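Local coordinates for protein aromatic amino acid exporter YddG (Starkeya novella, PDB 5I20) that exports amino acids of widely differing side chains, among them threonine, methionine, lysine and glutamate, through a large central cavity in the membrane, at residues A[253-257]-A[258-262]; A[102-105]-A[106-110]. One frame throughout, in Å; residues are numbered along the deposited sequence.

The two contacts are both local, each joining neighbouring turns of a single chain segment, and they belong to different EamA-like regions of the chain. Contact 1 ends helix 246-258 on the periplasmic face, with its centre about 21 Å from that of the chain; contact 2 lies on helix 101-108, leading to the cytoplasmic side, about 14 Å from the same point. Their centres are about 30 Å apart and their nearest atoms about 16 Å, without touching. An indirect connection runs through Ser244 and Tyr245, on which Pro102 of contact 2 packs, just before the helix that contact 1 terminates. The side chains of Val256 and of Pro102 each have a bound monoolein about 7 Å away, a different molecule at each site.

Contact 1 of 2, residues A[253-257]-A[258-262]; sequences LLLVV and AGFAA
Leu255 O draws in three successive backbone N-H groups as the chain leaves its helix. Phe260 N comes closest, 2.7 Å from Leu255 O, slightly tilted from the carbonyl plane. Ala261 N reaches the same Leu255 O at 3.1 Å from another direction, 70° out of the plane and therefore not on a lone pair; Gly259 N adds a weak bond. Gly259 also bonds weakly through N to Val256 O, at 3.3 Å. The pair Phe260 N to Leu255 O and Gly259 N to Val256 O defines a Schellman motif. Its C-prime residue is Gly259, whose phi of 100° would jam any CB against the preceding carbonyl oxygen, which accounts for the glycine. Just before it, Ala258 N still makes the helical bond to Leu254 O, 2.7 Å long.

The side chains close the same turn. With CG of Phe260 beside its own backbone N and anti to the carbonyl carbon (chi1 -68°), the ring edge is turned to Leu255: CD2 of the leucine lies 4.2 Å from CD2 of the ring, near the ring plane, and the two side chains cross at about a right angle. Beyond it, Ala261 CB rests 3.7 Å from Leu255 CB and also touches Val256 CG2. A nearly straight CA-H...O contact, 3.3 Å from Val256 CA to Ala261 O, brings the outgoing chain close to the helix, where Val256 also packs on Pro263.

With no further helical turn to supply donors, the turned-back loop supplies them instead: at the periplasmic end of this transmembrane helix the carbonyls of Leu254 and Leu255 receive backbone N-H groups, and that of Val256 a weak one, while apolar side chains flank the reversal.

Contact 2 of 2, residues A[102-105]-A[106-110]; sequences PLLI and VLFSA
Leu104 O receives the N-H of Phe108 at 2.7 Å, tilted 21° from the carbonyl plane, and the same oxygen lies over one face of the Phe108 ring, 3.0 Å from its CG. The ring is placed there by its first torsion: CG stands beside the backbone N (chi1 -65°), folding the aromatic group back along the previous turn. It runs side by side with Leu104, both pointing the same way, so that CE2 meets Leu104 CB at 3.9 Å and CZ meets Leu104 CD2. The bonds Val106 N to Pro102 O and Leu107 N to Leu103 O continue the i to i+4 pattern of a transmembrane alpha-helix, here helix 101-108 near its cytoplasmic end. Helix 150-169 takes up the Leu104 and Phe108 side through Ser164 and Val168, whereas Leu103 packs on Ala125 and Leu126 of helix 119-136. Were Phe108 replaced by an alanine, Leu104 CB and CD2 would probably lose their aromatic neighbour and a gap would open toward Val168. On another side of the helix, Leu103 CG touches Leu107 CD1 at 4.0 Å, the two side chains crossing at a slant. Ser109 is buried, and its OG, set between backbone N and carbonyl carbon (chi1 69°), donates to Val106 O over 2.5 Å, while its N makes a weak bond to Ile105 O.

Contact 1 of 2, residues A[253-257]-A[258-262]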
ATOM      1  N   LEU A 253     -15.855  -4.738  -0.605  1.00 47.05           N
ATOM      2  CA  LEU A 253     -16.546  -5.804  -1.329  1.00 49.79           C
ATOM      3  C   LEU A 253     -16.210  -7.180  -0.753  1.00 45.29           C
ATOM      4  O   LEU A 253     -17.062  -8.067  -0.716  1.00 45.36           O
ATOM      5  CB  LEU A 253     -16.198  -5.765  -2.821  1.00 48.71           C
ATOM      6  CG  LEU A 253     -16.804  -4.646  -3.674  1.00 52.68           C
ATOM      7  CD1 LEU A 253     -16.227  -4.668  -5.084  1.00 53.81           C
ATOM      8  CD2 LEU A 253     -18.317  -4.767  -3.721  1.00 55.97           C
ATOM      9  N   LEU A 254     -14.971  -7.356  -0.304  1.00 43.41           N
ATOM     10  CA  LEU A 254     -14.548  -8.626   0.279  1.00 49.46           C
ATOM     11  C   LEU A 254     -15.262  -8.884   1.596  1.00 48.64           C
ATOM     12  O   LEU A 254     -15.739  -9.989   1.845  1.00 49.38           O
ATOM     13  CB  LEU A 254     -13.035  -8.655   0.491  1.00 55.22           C
ATOM     14  CG  LEU A 254     -12.179  -9.010  -0.725  1.00 63.14           C
ATOM     15  CD1 LEU A 254     -10.700  -8.949  -0.371  1.00 64.53           C
ATOM     16  CD2 LEU A 254     -12.551 -10.390  -1.250  1.00 63.83           C
ATOM     17  N   LEU A 255     -15.327  -7.855   2.435  1.00 47.66           N
ATOM     18  CA  LEU A 255     -16.003  -7.946   3.722  1.00 46.04           C
ATOM     19  C   LEU A 255     -17.497  -8.219   3.557  1.00 54.62           C
ATOM     20  O   LEU A 255     -18.082  -8.975   4.335  1.00 51.99           O
ATOM     21  CB  LEU A 255     -15.792  -6.663   4.527  1.00 47.82           C
ATOM     22  CG  LEU A 255     -14.345  -6.320   4.882  1.00 47.70           C
ATOM     23  CD1 LEU A 255     -14.285  -5.029   5.678  1.00 43.61           C
ATOM     24  CD2 LEU A 255     -13.700  -7.461   5.655  1.00 46.39           C
ATOM     25  N   VAL A 256     -18.108  -7.609   2.544  1.00 46.90           N
ATOM     26  CA  VAL A 256     -19.526  -7.832   2.269  1.00 48.22           C
ATOM     27  C   VAL A 256     -19.765  -9.279   1.850  1.00 67.69           C
ATOM     28  O   VAL A 256     -20.702  -9.928   2.322  1.00 69.61           O
ATOM     29  CB  VAL A 256     -20.059  -6.881   1.173  1.00 66.91           C
ATOM     30  CG1 VAL A 256     -21.486  -7.248   0.794  1.00 48.97           C
ATOM     31  CG2 VAL A 256     -19.992  -5.435   1.639  1.00 46.44           C
ATOM     32  N   VAL A 257     -18.903  -9.784   0.974  1.00 60.90           N
ATOM     33  CA  VAL A 257     -18.985 -11.172   0.532  1.00 59.06           C
ATOM     34  C   VAL A 257     -18.633 -12.121   1.679  1.00 61.76           C
ATOM     35  O   VAL A 257     -19.232 -13.188   1.816  1.00 69.01           O
ATOM     36  CB  VAL A 257     -18.055 -11.435  -0.677  1.00 62.93           C
ATOM     37  CG1 VAL A 257     -17.971 -12.924  -0.987  1.00 67.96           C
ATOM     38  CG2 VAL A 257     -18.543 -10.667  -1.895  1.00 57.10           C
ATOM     39  N   ALA A 258     -17.676 -11.724   2.512  1.00 59.15           N
ATOM     40  CA  ALA A 258     -17.284 -12.547   3.653  1.00 62.69           C
ATOM     41  C   ALA A 258     -18.381 -12.572   4.714  1.00 66.63           C
ATOM     42  O   ALA A 258     -18.469 -13.510   5.507  1.00 67.45           O
ATOM     43  CB  ALA A 258     -15.980 -12.044   4.252  1.00 58.22           C
ATOM     44  N   GLY A 259     -19.214 -11.536   4.723  1.00 66.65           N
ATOM     45  CA  GLY A 259     -20.317 -11.451   5.665  1.00 65.96           C
ATOM     46  C   GLY A 259     -20.017 -10.545   6.844  1.00 63.12           C
ATOM     47  O   GLY A 259     -20.791 -10.479   7.797  1.00 66.44           O
ATOM     48  N   PHE A 260     -18.892  -9.843   6.776  1.00 61.82           N
ATOM     49  CA  PHE A 260     -18.470  -8.957   7.855  1.00 65.02           C
ATOM     50  C   PHE A 260     -18.996  -7.540   7.663  1.00 67.04           C
ATOM     51  O   PHE A 260     -18.937  -6.714   8.574  1.00 71.18           O
ATOM     52  CB  PHE A 260     -16.943  -8.931   7.957  1.00 67.12           C
ATOM     53  CG  PHE A 260     -16.342 -10.222   8.430  1.00 73.69           C
ATOM     54  CD1 PHE A 260     -17.092 -11.123   9.170  1.00 77.62           C
ATOM     55  CD2 PHE A 260     -15.024 -10.534   8.139  1.00 76.12           C
ATOM     56  CE1 PHE A 260     -16.538 -12.311   9.609  1.00 80.50           C
ATOM     57  CE2 PHE A 260     -14.466 -11.719   8.575  1.00 78.09           C
ATOM     58  CZ  PHE A 260     -15.224 -12.609   9.310  1.00 79.34           C
ATOM     59  N   ALA A 261     -19.499  -7.260   6.468  1.00 63.68           N
ATOM     60  CA  ALA A 261     -20.032  -5.943   6.157  1.00 57.31           C
ATOM     61  C   ALA A 261     -21.307  -6.068   5.338  1.00 57.03           C
ATOM     62  O   ALA A 261     -21.606  -7.131   4.795  1.00 59.60           O
ATOM     63  CB  ALA A 261     -19.001  -5.109   5.413  1.00 53.96           C
ATOM     64  N   ALA A 262     -22.054  -4.975   5.254  1.00 55.37           N
ATOM     65  CA  ALA A 262     -23.321  -4.966   4.540  1.00 56.95           C
ATOM     66  C   ALA A 262     -23.237  -4.084   3.300  1.00 54.58           C
ATOM     67  O   ALA A 262     -22.469  -3.125   3.268  1.00 48.16           O
ATOM     68  CB  ALA A 262     -24.443  -4.490   5.458  1.00 57.09           C
TER

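Contact 2 of 2, residues A[102-105]-A[106-110]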
ATOM      1  N   PRO A 102      -2.366   7.476  -3.131  1.00 33.52           N
ATOM      2  CA  PRO A 102      -2.475   7.209  -4.571  1.00 37.26           C
ATOM      3  C   PRO A 102      -2.462   8.488  -5.410  1.00 40.64           C
ATOM      4  O   PRO A 102      -1.860   8.501  -6.483  1.00 36.61           O
ATOM      5  CB  PRO A 102      -3.819   6.486  -4.695  1.00 40.47           C
ATOM      6  CG  PRO A 102      -4.037   5.871  -3.351  1.00 38.08           C
ATOM      7  CD  PRO A 102      -3.492   6.882  -2.386  1.00 35.06           C
ATOM      8  N   LEU A 103      -3.108   9.543  -4.922  1.00 39.85           N
ATOM      9  CA  LEU A 103      -3.089  10.836  -5.600  1.00 39.07           C
ATOM     10  C   LEU A 103      -1.667  11.392  -5.665  1.00 34.14           C
ATOM     11  O   LEU A 103      -1.261  11.973  -6.670  1.00 36.08           O
ATOM     12  CB  LEU A 103      -4.017  11.827  -4.890  1.00 40.77           C
ATOM     13  CG  LEU A 103      -4.055  13.265  -5.417  1.00 43.20           C
ATOM     14  CD1 LEU A 103      -4.508  13.301  -6.870  1.00 34.19           C
ATOM     15  CD2 LEU A 103      -4.965  14.129  -4.547  1.00 34.04           C
ATOM     16  N   LEU A 104      -0.911  11.198  -4.591  1.00 36.61           N
ATOM     17  CA  LEU A 104       0.459  11.689  -4.515  1.00 39.52           C
ATOM     18  C   LEU A 104       1.353  11.022  -5.553  1.00 45.82           C
ATOM     19  O   LEU A 104       2.185  11.678  -6.176  1.00 48.07           O
ATOM     20  CB  LEU A 104       1.024  11.472  -3.109  1.00 39.05           C
ATOM     21  CG  LEU A 104       0.408  12.334  -2.007  1.00 36.64           C
ATOM     22  CD1 LEU A 104       1.023  12.021  -0.653  1.00 34.75           C
ATOM     23  CD2 LEU A 104       0.561  13.812  -2.344  1.00 37.99           C
ATOM     24  N   ILE A 105       1.176   9.717  -5.734  1.00 45.95           N
ATOM     25  CA  ILE A 105       1.916   8.982  -6.751  1.00 44.37           C
ATOM     26  C   ILE A 105       1.621   9.534  -8.149  1.00 35.90           C
ATOM     27  O   ILE A 105       2.539   9.743  -8.945  1.00 36.71           O
ATOM     28  CB  ILE A 105       1.591   7.470  -6.703  1.00 42.87           C
ATOM     29  CG1 ILE A 105       2.246   6.832  -5.474  1.00 43.23           C
ATOM     30  CG2 ILE A 105       2.055   6.772  -7.972  1.00 36.12           C
ATOM     31  CD1 ILE A 105       2.027   5.343  -5.362  1.00 41.41           C
ATOM     32  N   VAL A 106       0.345   9.774  -8.436  1.00 35.48           N
ATOM     33  CA  VAL A 106      -0.051  10.344  -9.720  1.00 48.81           C
ATOM     34  C   VAL A 106       0.620  11.698  -9.928  1.00 44.62           C
ATOM     35  O   VAL A 106       1.227  11.941 -10.971  1.00 45.80           O
ATOM     36  CB  VAL A 106      -1.583  10.508  -9.831  1.00 51.32           C
ATOM     37  CG1 VAL A 106      -1.949  11.246 -11.112  1.00 35.97           C
ATOM     38  CG2 VAL A 106      -2.274   9.153  -9.778  1.00 35.16           C
ATOM     39  N   LEU A 107       0.526  12.565  -8.925  1.00 42.46           N
ATOM     40  CA  LEU A 107       1.146  13.885  -8.991  1.00 42.12           C
ATOM     41  C   LEU A 107       2.676  13.801  -9.072  1.00 46.38           C
ATOM     42  O   LEU A 107       3.298  14.521  -9.853  1.00 43.07           O
ATOM     43  CB  LEU A 107       0.723  14.731  -7.784  1.00 43.07           C
ATOM     44  CG  LEU A 107      -0.762  15.113  -7.721  1.00 47.80           C
ATOM     45  CD1 LEU A 107      -1.103  15.832  -6.422  1.00 45.89           C
ATOM     46  CD2 LEU A 107      -1.148  15.966  -8.924  1.00 45.49           C
ATOM     47  N   PHE A 108       3.282  12.916  -8.284  1.00 44.93           N
ATOM     48  CA  PHE A 108       4.741  12.819  -8.252  1.00 45.55           C
ATOM     49  C   PHE A 108       5.306  12.138  -9.498  1.00 49.28           C
ATOM     50  O   PHE A 108       6.503  12.232  -9.769  1.00 50.77           O
ATOM     51  CB  PHE A 108       5.212  12.073  -6.995  1.00 42.13           C
ATOM     52  CG  PHE A 108       4.914  12.795  -5.706  1.00 42.89           C
ATOM     53  CD1 PHE A 108       4.586  14.141  -5.702  1.00 51.20           C
ATOM     54  CD2 PHE A 108       4.962  12.123  -4.495  1.00 45.16           C
ATOM     55  CE1 PHE A 108       4.308  14.801  -4.514  1.00 51.05           C
ATOM     56  CE2 PHE A 108       4.687  12.780  -3.306  1.00 44.11           C
ATOM     57  CZ  PHE A 108       4.362  14.119  -3.317  1.00 47.57           C
ATOM     58  N   SER A 109       4.450  11.458 -10.259  1.00 50.82           N
ATOM     59  CA  SER A 109       4.897  10.767 -11.468  1.00 48.03           C
ATOM     60  C   SER A 109       5.278  11.762 -12.557  1.00 50.48           C
ATOM     61  O   SER A 109       5.946  11.406 -13.529  1.00 58.18           O
ATOM     62  CB  SER A 109       3.817   9.813 -11.985  1.00 42.44           C
ATOM     63  OG  SER A 109       2.702  10.523 -12.492  1.00 40.42           O
ATOM     64  N   ALA A 110       4.863  13.013 -12.387  1.00 51.03           N
ATOM     65  CA  ALA A 110       5.197  14.068 -13.340  1.00 51.51           C
ATOM     66  C   ALA A 110       6.684  14.414 -13.282  1.00 50.96           C
ATOM     67  O   ALA A 110       7.218  15.030 -14.201  1.00 55.68           O
ATOM     68  CB  ALA A 110       4.353  15.306 -13.078  1.00 48.95           C
TER